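Local coordinates for translation initiation factor eIF2B subunit epsilon (Schizosaccharomyces pombe, PDB 5B04), which acts as one subunit of eIF2B, the complex that catalyses exchange of GDP for GTP on the gamma subunit of initiation factor eIF2, at residues R310-K315 with K328-I333; V345-I350 with I362-L367; I379-L384 with I396-I401. All coordinates share one frame; numbering follows the deposited sequence.

Contact 1: R310-K315 with K328-I333; sequences RHQIYK and KARTLI
Y314 gives its backbone N-H to T331 O (N to O 2.9 Å) and offers its own O to the N-H of I333, 2.8 Å from Y314 O and 168° at the hydrogen. One further backbone bond, R330 N to H311 O at 2.9 Å, ties the bends before the two short strands. Y314 with L332 and K315 with I333 are the parallel bridges. I313 CA and L332 CA add CA-H...O contacts to T331 O and Y314 O, the same oxygens that accept the Y314 and I333 N-H groups. Residues 310-315 and 328-333 thus stack as corresponding parts of successive coils at one end of the left-handed beta-helix (LbH) domain.

Among the side chains, Y314 CB rests on L332 CG at 3.9 Å, while T331 O sits at the edge of the tyrosine ring, near its plane. The phenol reaches beyond the coil to bond L288 O, and the ring meets Y308 edge-to-face. I313 sends CG1 beside its own backbone N (chi1 -68°), and from there the extended arm lays CD1 3.3 Å from K328 O. An alanine here lacks that arm and would probably open a gap beside I327 and the K328 carbonyl. H311 and A329 meet at their CB atoms, 3.8 Å apart. R310, ahead of these pairs, makes salt bridges to E331 of the beta subunit and E335 of the delta subunit.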
loop_
_atom_site.group_PDB
_atom_site.type_symbol
_atom_site.label_atom_id
_atom_site.label_comp_id
_atom_site.label_asym_id
_atom_site.label_seq_id
_atom_site.Cartn_x
_atom_site.Cartn_y
_atom_site.Cartn_z
ATOM N N ARG I 310 -31.636 -16.452 5.474
ATOM C CA ARG I 310 -31.888 -15.016 5.520
ATOM C C ARG I 310 -33.373 -14.693 5.642
ATOM O O ARG I 310 -34.224 -15.457 5.182
ATOM C CB ARG I 310 -31.296 -14.337 4.286
ATOM C CG ARG I 310 -29.785 -14.452 4.210
ATOM C CD ARG I 310 -29.220 -13.729 3.004
ATOM N NE ARG I 310 -27.763 -13.668 3.053
ATOM C CZ ARG I 310 -27.077 -12.700 3.653
ATOM N NH1 ARG I 310 -27.718 -11.706 4.252
ATOM N NH2 ARG I 310 -25.752 -12.724 3.651
ATOM N N HIS I 311 -33.661 -13.561 6.282
ATOM C CA HIS I 311 -35.024 -13.128 6.587
ATOM C C HIS I 311 -35.720 -14.117 7.519
ATOM O O HIS I 311 -36.937 -14.300 7.452
ATOM C CB HIS I 311 -35.831 -12.929 5.305
ATOM C CG HIS I 311 -35.110 -12.135 4.263
ATOM N ND1 HIS I 311 -34.459 -12.720 3.200
ATOM C CD2 HIS I 311 -34.920 -10.800 4.132
ATOM C CE1 HIS I 311 -33.907 -11.781 2.452
ATOM N NE2 HIS I 311 -34.171 -10.607 2.996
ATOM N N GLN I 312 -34.926 -14.745 8.384
ATOM C CA GLN I 312 -35.424 -15.629 9.435
ATOM C C GLN I 312 -36.289 -16.771 8.906
ATOM O O GLN I 312 -37.414 -16.971 9.362
ATOM C CB GLN I 312 -36.209 -14.819 10.471
ATOM C CG GLN I 312 -35.376 -13.765 11.185
ATOM C CD GLN I 312 -35.939 -12.369 11.023
ATOM O OE1 GLN I 312 -36.566 -12.055 10.011
ATOM N NE2 GLN I 312 -35.718 -11.521 12.021
ATOM N N ILE I 313 -35.756 -17.520 7.948
ATOM C CA ILE I 313 -36.445 -18.694 7.426
ATOM C C ILE I 313 -35.760 -19.967 7.910
ATOM O O ILE I 313 -34.587 -20.203 7.620
ATOM C CB ILE I 313 -36.500 -18.686 5.889
ATOM C CG1 ILE I 313 -37.410 -17.557 5.401
ATOM C CG2 ILE I 313 -36.993 -20.026 5.366
ATOM C CD1 ILE I 313 -37.514 -17.461 3.896
ATOM N N TYR I 314 -36.500 -20.784 8.653
ATOM C CA TYR I 314 -35.945 -21.989 9.257
ATOM C C TYR I 314 -36.483 -23.250 8.589
ATOM O O TYR I 314 -37.678 -23.534 8.651
ATOM C CB TYR I 314 -36.248 -22.021 10.757
ATOM C CG TYR I 314 -35.677 -20.852 11.531
ATOM C CD1 TYR I 314 -36.336 -19.630 11.569
ATOM C CD2 TYR I 314 -34.483 -20.974 12.229
ATOM C CE1 TYR I 314 -35.819 -18.560 12.276
ATOM C CE2 TYR I 314 -33.959 -19.910 12.941
ATOM C CZ TYR I 314 -34.632 -18.707 12.961
ATOM O OH TYR I 314 -34.114 -17.646 13.668
ATOM N N LYS I 315 -35.592 -24.001 7.951
ATOM C CA LYS I 315 -35.974 -25.232 7.268
ATOM C C LYS I 315 -35.205 -26.436 7.793
ATOM O O LYS I 315 -33.991 -26.374 7.987
ATOM C CB LYS I 315 -35.747 -25.104 5.759
ATOM C CG LYS I 315 -36.753 -24.227 5.033
ATOM C CD LYS I 315 -36.348 -24.030 3.579
ATOM C CE LYS I 315 -36.105 -25.363 2.886
ATOM N NZ LYS I 315 -35.640 -25.186 1.482
ATOM N N LYS I 328 -42.061 -16.623 2.241
ATOM C CA LYS I 328 -41.546 -15.318 2.634
ATOM C C LYS I 328 -40.906 -15.348 4.020
ATOM O O LYS I 328 -40.610 -16.416 4.555
ATOM C CB LYS I 328 -42.664 -14.275 2.574
ATOM C CG LYS I 328 -43.319 -14.184 1.200
ATOM C CD LYS I 328 -44.203 -12.957 1.059
ATOM C CE LYS I 328 -44.749 -12.841 -0.358
ATOM N NZ LYS I 328 -45.500 -11.574 -0.575
ATOM N N ALA I 329 -40.696 -14.167 4.593
ATOM C CA ALA I 329 -39.900 -14.026 5.809
ATOM C C ALA I 329 -40.579 -14.594 7.053
ATOM O O ALA I 329 -41.801 -14.743 7.097
ATOM C CB ALA I 329 -39.553 -12.562 6.031
ATOM N N ARG I 330 -39.759 -14.902 8.056
ATOM C CA ARG I 330 -40.215 -15.402 9.352
ATOM C C ARG I 330 -41.062 -16.666 9.221
ATOM O O ARG I 330 -42.105 -16.797 9.862
ATOM C CB ARG I 330 -40.994 -14.312 10.097
ATOM C CG ARG I 330 -40.176 -13.053 10.354
ATOM C CD ARG I 330 -40.107 -12.708 11.835
ATOM N NE ARG I 330 -41.159 -11.777 12.235
ATOM C CZ ARG I 330 -41.195 -11.149 13.406
ATOM N NH1 ARG I 330 -40.234 -11.350 14.299
ATOM N NH2 ARG I 330 -42.190 -10.319 13.685
ATOM N N THR I 331 -40.597 -17.598 8.397
ATOM C CA THR I 331 -41.307 -18.852 8.167
ATOM C C THR I 331 -40.480 -20.055 8.616
ATOM O O THR I 331 -39.308 -20.183 8.263
ATOM C CB THR I 331 -41.683 -19.016 6.679
ATOM O OG1 THR I 331 -42.745 -18.111 6.352
ATOM C CG2 THR I 331 -42.137 -20.439 6.389
ATOM N N LEU I 332 -41.100 -20.929 9.401
ATOM C CA LEU I 332 -40.447 -22.144 9.873
ATOM C C LEU I 332 -41.137 -23.376 9.293
ATOM O O LEU I 332 -42.360 -23.495 9.352
ATOM C CB LEU I 332 -40.452 -22.190 11.404
ATOM C CG LEU I 332 -39.714 -23.324 12.119
ATOM C CD1 LEU I 332 -39.165 -22.824 13.440
ATOM C CD2 LEU I 332 -40.629 -24.513 12.358
ATOM N N ILE I 333 -40.350 -24.290 8.733
ATOM C CA ILE I 333 -40.896 -25.501 8.129
ATOM C C ILE I 333 -40.238 -26.763 8.684
ATOM O O ILE I 333 -39.023 -26.936 8.587
ATOM C CB ILE I 333 -40.731 -25.493 6.597
ATOM C CG1 ILE I 333 -41.339 -24.223 5.997
ATOM C CG2 ILE I 333 -41.365 -26.731 5.987
ATOM C CD1 ILE I 333 -41.171 -24.117 4.497
#

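Contact 2: V345-I350 with I362-L367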
loop_
_atom_site.group_PDB
_atom_site.type_symbol
_atom_site.label_atom_id
_atom_site.label_comp_id
_atom_site.label_asym_id
_atom_site.label_seq_id
_atom_site.Cartn_x
_atom_site.Cartn_y
_atom_site.Cartn_z
ATOM N N VAL I 345 -46.271 -19.030 1.462
ATOM C CA VAL I 345 -46.251 -19.187 2.911
ATOM C C VAL I 345 -45.439 -18.068 3.554
ATOM O O VAL I 345 -44.244 -17.935 3.298
ATOM C CB VAL I 345 -45.665 -20.548 3.321
ATOM C CG1 VAL I 345 -45.857 -20.778 4.804
ATOM C CG2 VAL I 345 -46.319 -21.665 2.524
ATOM N N ALA I 346 -46.087 -17.265 4.393
ATOM C CA ALA I 346 -45.434 -16.097 4.974
ATOM C C ALA I 346 -45.742 -15.931 6.459
ATOM O O ALA I 346 -46.904 -15.906 6.857
ATOM C CB ALA I 346 -45.844 -14.843 4.215
ATOM N N ASN I 347 -44.689 -15.816 7.265
ATOM C CA ASN I 347 -44.803 -15.550 8.699
ATOM C C ASN I 347 -45.527 -16.665 9.461
ATOM O O ASN I 347 -46.104 -16.432 10.521
ATOM C CB ASN I 347 -45.509 -14.204 8.931
ATOM C CG ASN I 347 -45.324 -13.677 10.345
ATOM O OD1 ASN I 347 -44.334 -13.981 11.011
ATOM N ND2 ASN I 347 -46.282 -12.883 10.810
ATOM N N THR I 348 -45.484 -17.884 8.930
ATOM C CA THR I 348 -46.134 -19.008 9.600
ATOM C C THR I 348 -45.132 -20.044 10.097
ATOM O O THR I 348 -44.001 -20.118 9.615
ATOM C CB THR I 348 -47.140 -19.724 8.680
ATOM O OG1 THR I 348 -46.456 -20.701 7.888
ATOM C CG2 THR I 348 -47.842 -18.734 7.775
ATOM N N ILE I 349 -45.566 -20.846 11.063
ATOM C CA ILE I 349 -44.765 -21.950 11.574
ATOM C C ILE I 349 -45.423 -23.276 11.205
ATOM O O ILE I 349 -46.615 -23.472 11.439
ATOM C CB ILE I 349 -44.585 -21.858 13.101
ATOM C CG1 ILE I 349 -43.793 -20.603 13.467
ATOM C CG2 ILE I 349 -43.885 -23.097 13.634
ATOM C CD1 ILE I 349 -43.704 -20.344 14.955
ATOM N N ILE I 350 -44.645 -24.180 10.618
ATOM C CA ILE I 350 -45.174 -25.453 10.142
ATOM C C ILE I 350 -44.451 -26.637 10.779
ATOM O O ILE I 350 -43.225 -26.726 10.733
ATOM C CB ILE I 350 -45.067 -25.560 8.611
ATOM C CG1 ILE I 350 -45.831 -24.413 7.947
ATOM C CG2 ILE I 350 -45.593 -26.903 8.129
ATOM C CD1 ILE I 350 -45.650 -24.344 6.450
ATOM N N ILE I 362 -50.833 -18.903 2.879
ATOM C CA ILE I 362 -50.822 -19.039 4.329
ATOM C C ILE I 362 -49.997 -17.926 4.963
ATOM O O ILE I 362 -48.801 -17.798 4.695
ATOM C CB ILE I 362 -50.270 -20.409 4.759
ATOM C CG1 ILE I 362 -50.936 -21.522 3.945
ATOM C CG2 ILE I 362 -50.492 -20.631 6.245
ATOM C CD1 ILE I 362 -50.520 -22.914 4.355
ATOM N N ASP I 363 -50.640 -17.120 5.801
ATOM C CA ASP I 363 -49.991 -15.947 6.380
ATOM C C ASP I 363 -50.207 -15.835 7.889
ATOM O O ASP I 363 -51.341 -15.765 8.354
ATOM C CB ASP I 363 -50.492 -14.676 5.687
ATOM C CG ASP I 363 -49.895 -13.414 6.278
ATOM O OD1 ASP I 363 -48.749 -13.073 5.919
ATOM O OD2 ASP I 363 -50.572 -12.762 7.099
ATOM N N SER I 364 -49.106 -15.817 8.636
ATOM C CA SER I 364 -49.123 -15.632 10.090
ATOM C C SER I 364 -49.876 -16.732 10.837
ATOM O O SER I 364 -50.403 -16.500 11.924
ATOM C CB SER I 364 -49.723 -14.268 10.445
ATOM O OG SER I 364 -49.084 -13.226 9.728
ATOM N N ALA I 365 -49.911 -17.931 10.266
ATOM C CA ALA I 365 -50.636 -19.043 10.873
ATOM C C ALA I 365 -49.712 -19.971 11.659
ATOM O O ALA I 365 -48.497 -19.774 11.691
ATOM C CB ALA I 365 -51.383 -19.826 9.805
ATOM N N PHE I 366 -50.299 -20.979 12.295
ATOM C CA PHE I 366 -49.535 -21.983 13.026
ATOM C C PHE I 366 -49.966 -23.388 12.626
ATOM O O PHE I 366 -51.129 -23.759 12.781
ATOM C CB PHE I 366 -49.696 -21.805 14.537
ATOM C CG PHE I 366 -49.141 -20.512 15.061
ATOM C CD1 PHE I 366 -49.924 -19.372 15.096
ATOM C CD2 PHE I 366 -47.839 -20.440 15.529
ATOM C CE1 PHE I 366 -49.418 -18.183 15.581
ATOM C CE2 PHE I 366 -47.328 -19.253 16.016
ATOM C CZ PHE I 366 -48.119 -18.123 16.043
ATOM N N LEU I 367 -49.022 -24.166 12.109
ATOM C CA LEU I 367 -49.292 -25.544 11.721
ATOM C C LEU I 367 -48.446 -26.513 12.534
ATOM O O LEU I 367 -47.217 -26.452 12.507
ATOM C CB LEU I 367 -49.025 -25.752 10.230
ATOM C CG LEU I 367 -50.184 -25.596 9.246
ATOM C CD1 LEU I 367 -50.829 -24.222 9.343
ATOM C CD2 LEU I 367 -49.681 -25.855 7.837
#
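The F366 ring meets I349 at a slant: CD1 of the isoleucine comes to 3.9 Å from ring atom CE2. I349 places CG1 beside its backbone N (chi1 -64°), and its extended chain carries CD1 across to the phenylalanine. Helix 277-288 covers this side, with Y280 meeting F366 at about 50° between ring planes and S284 touching both F366 and I349. The other flat groups lie at the bend. The D363 carboxylate brings OD1 to 3.8 Å from A346 CB. D363 OD2 takes a weak hydrogen bond from S364 OG. The N347 side chain lies beside the hydroxymethyl group of S364.

On the opposite side of the sheet from F366, I350 and L367 run alongside each other, CG1 to CD2 at 4.1 Å, near V345 and I362. Between the two short ladders T348 turns its methyl toward the next coil, with CG2 3.6 Å from I362 CG2, a contact buried inside. I373 and I356 from the adjoining sheet pack against I362 from within.

Four backbone bonds knit the segments: A346 N to I362 O and S364 N to A346 O, both 2.8 Å, leading into the bend, then I349 N to A365 O and L367 N to I349 O after it. N347 and S364 both take left-handed backbone angles, so each coil makes its corner at the same place. Paired short parallel strands on either side of stacked corners, with aliphatic residues turned into the core, are characteristic of the left-handed beta-helix, the fold of this domain.

Contact 3: I379-L384 with I396-I401; sequences IGKAIL and IEDGAI
I396 packs against three residues of the preceding coil. Its CB lies 4.0 Å from I379 CG2, its CG2 reaches A382 CB at 3.7 Å, and its CD1 extends toward L384 CD2. I379 and I396 lie alongside each other, pointing the same way: in both, CG1 sits beside the backbone N and CG2 anti to it (chi1 -55° and -50°), which keeps their branches in step. A382 CB also meets A400 CB at 3.8 Å. At the outer corner D398 crosses K381 obliquely, bringing OD1 to 3.3 Å from K381 CB, whereas the charged ends stay apart, with K381 NZ 6.6 Å from D398 OD1.

Three backbone bonds hold these groups in place: G380 N to I396 O, G399 N to K381 O, and I383 N to A400 O at 3.0 Å. The first and last belong to two short parallel ladders, I379 with I396 and I383 with I401, of the left-handed beta-helix; the middle one bridges the loops between. One extra residue in 396-401 shifts the register between the ladders. That residue is accommodated by a type II turn from E397 to A400, closed by A400 N bonding E397 O at 3.2 Å. At its third position G399 has a positive phi of 95°, where a CB would be jammed against the carbonyl O of D398.

Farther out, I373 and I390 of the adjoining sheet back I379, L384 and I396 from inside the coil. Outside it, helix 277-288 meets K381 through D281, I383 through Y280 and I401 through L277.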
loop_
_atom_site.group_PDB
_atom_site.type_symbol
_atom_site.label_atom_id
_atom_site.label_comp_id
_atom_site.label_asym_id
_atom_site.label_seq_id
_atom_site.Cartn_x
_atom_site.Cartn_y
_atom_site.Cartn_z
ATOM N N ILE I 379 -55.323 -19.191 4.410
ATOM C CA ILE I 379 -55.240 -19.425 5.848
ATOM C C ILE I 379 -54.402 -18.350 6.528
ATOM O O ILE I 379 -53.301 -18.037 6.080
ATOM C CB ILE I 379 -54.648 -20.814 6.146
ATOM C CG1 ILE I 379 -55.455 -21.891 5.420
ATOM C CG2 ILE I 379 -54.621 -21.076 7.644
ATOM C CD1 ILE I 379 -54.917 -23.284 5.593
ATOM N N GLY I 380 -54.925 -17.781 7.611
ATOM C CA GLY I 380 -54.243 -16.693 8.287
ATOM C C GLY I 380 -54.542 -16.545 9.766
ATOM O O GLY I 380 -55.704 -16.548 10.174
ATOM N N LYS I 381 -53.483 -16.398 10.561
ATOM C CA LYS I 381 -53.586 -16.207 12.008
ATOM C C LYS I 381 -54.464 -17.259 12.672
ATOM O O LYS I 381 -55.418 -16.932 13.379
ATOM C CB LYS I 381 -54.117 -14.807 12.329
ATOM C CG LYS I 381 -53.031 -13.801 12.678
ATOM C CD LYS I 381 -52.171 -14.303 13.830
ATOM C CE LYS I 381 -51.114 -13.284 14.225
ATOM N NZ LYS I 381 -51.716 -12.042 14.786
ATOM N N ALA I 382 -54.133 -18.523 12.441
ATOM C CA ALA I 382 -54.900 -19.624 13.002
ATOM C C ALA I 382 -53.985 -20.756 13.446
ATOM O O ALA I 382 -52.905 -20.949 12.888
ATOM C CB ALA I 382 -55.915 -20.126 11.991
ATOM N N ILE I 383 -54.422 -21.502 14.453
ATOM C CA ILE I 383 -53.668 -22.656 14.920
ATOM C C ILE I 383 -54.335 -23.949 14.471
ATOM O O ILE I 383 -55.513 -24.182 14.741
ATOM C CB ILE I 383 -53.523 -22.661 16.451
ATOM C CG1 ILE I 383 -52.795 -21.400 16.918
ATOM C CG2 ILE I 383 -52.779 -23.906 16.910
ATOM C CD1 ILE I 383 -52.486 -21.385 18.399
ATOM N N LEU I 384 -53.573 -24.779 13.768
ATOM C CA LEU I 384 -54.063 -26.064 13.288
ATOM C C LEU I 384 -53.277 -27.190 13.949
ATOM O O LEU I 384 -52.141 -27.468 13.565
ATOM C CB LEU I 384 -53.950 -26.158 11.762
ATOM C CG LEU I 384 -54.972 -25.446 10.864
ATOM C CD1 LEU I 384 -55.002 -23.937 11.082
ATOM C CD2 LEU I 384 -54.695 -25.764 9.402
ATOM N N ILE I 396 -59.639 -20.023 6.276
ATOM C CA ILE I 396 -59.505 -20.019 7.726
ATOM C C ILE I 396 -58.985 -18.660 8.176
ATOM O O ILE I 396 -57.911 -18.227 7.761
ATOM C CB ILE I 396 -58.565 -21.131 8.209
ATOM C CG1 ILE I 396 -58.974 -22.468 7.587
ATOM C CG2 ILE I 396 -58.578 -21.217 9.724
ATOM C CD1 ILE I 396 -58.168 -23.641 8.086
ATOM N N GLU I 397 -59.751 -17.991 9.031
ATOM C CA GLU I 397 -59.512 -16.583 9.319
ATOM C C GLU I 397 -58.940 -16.347 10.718
ATOM O O GLU I 397 -58.713 -17.292 11.472
ATOM C CB GLU I 397 -60.811 -15.804 9.120
ATOM C CG GLU I 397 -61.447 -16.068 7.757
ATOM C CD GLU I 397 -62.730 -15.294 7.532
ATOM O OE1 GLU I 397 -63.280 -14.747 8.510
ATOM O OE2 GLU I 397 -63.190 -15.235 6.372
ATOM N N ASP I 398 -58.705 -15.080 11.051
ATOM C CA ASP I 398 -57.964 -14.713 12.256
ATOM C C ASP I 398 -58.640 -15.155 13.552
ATOM O O ASP I 398 -59.834 -14.936 13.753
ATOM C CB ASP I 398 -57.740 -13.198 12.292
ATOM C CG ASP I 398 -57.018 -12.685 11.061
ATOM O OD1 ASP I 398 -56.375 -13.498 10.364
ATOM O OD2 ASP I 398 -57.090 -11.467 10.794
ATOM N N GLY I 399 -57.856 -15.776 14.431
ATOM C CA GLY I 399 -58.344 -16.204 15.728
ATOM C C GLY I 399 -58.788 -17.652 15.752
ATOM O O GLY I 399 -59.008 -18.224 16.820
ATOM N N ALA I 400 -58.914 -18.247 14.569
ATOM C CA ALA I 400 -59.403 -19.615 14.443
ATOM C C ALA I 400 -58.489 -20.617 15.135
ATOM O O ALA I 400 -57.270 -20.583 14.972
ATOM C CB ALA I 400 -59.566 -19.982 12.979
ATOM N N ILE I 401 -59.089 -21.508 15.916
ATOM C CA ILE I 401 -58.343 -22.566 16.581
ATOM C C ILE I 401 -58.928 -23.924 16.220
ATOM O O ILE I 401 -60.002 -24.297 16.692
ATOM C CB ILE I 401 -58.348 -22.395 18.107
ATOM C CG1 ILE I 401 -57.763 -21.036 18.489
ATOM C CG2 ILE I 401 -57.563 -23.516 18.769
ATOM C CD1 ILE I 401 -57.815 -20.753 19.968
#

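The three contacts follow one another along the chain and down the left-handed beta-helix, so contact 1 closes before contact 2 opens, and contact 2 before contact 3. Centres of contacts 1 and 2 are about 10 Å apart, those of 2 and 3 about 9 Å, and those of 1 and 3 about 19 Å. All reach the sheet containing strands 332-333, 349-350, 366-367 and 383-384. Probable backbone bonds continue the ladder between contacts, from I350 N to L332 O and from F366 N to A382 O. Helix 277-288 runs beside all three, packing the coil stack against the rest of the chain, while contact 1 also borders the beta and delta subunits.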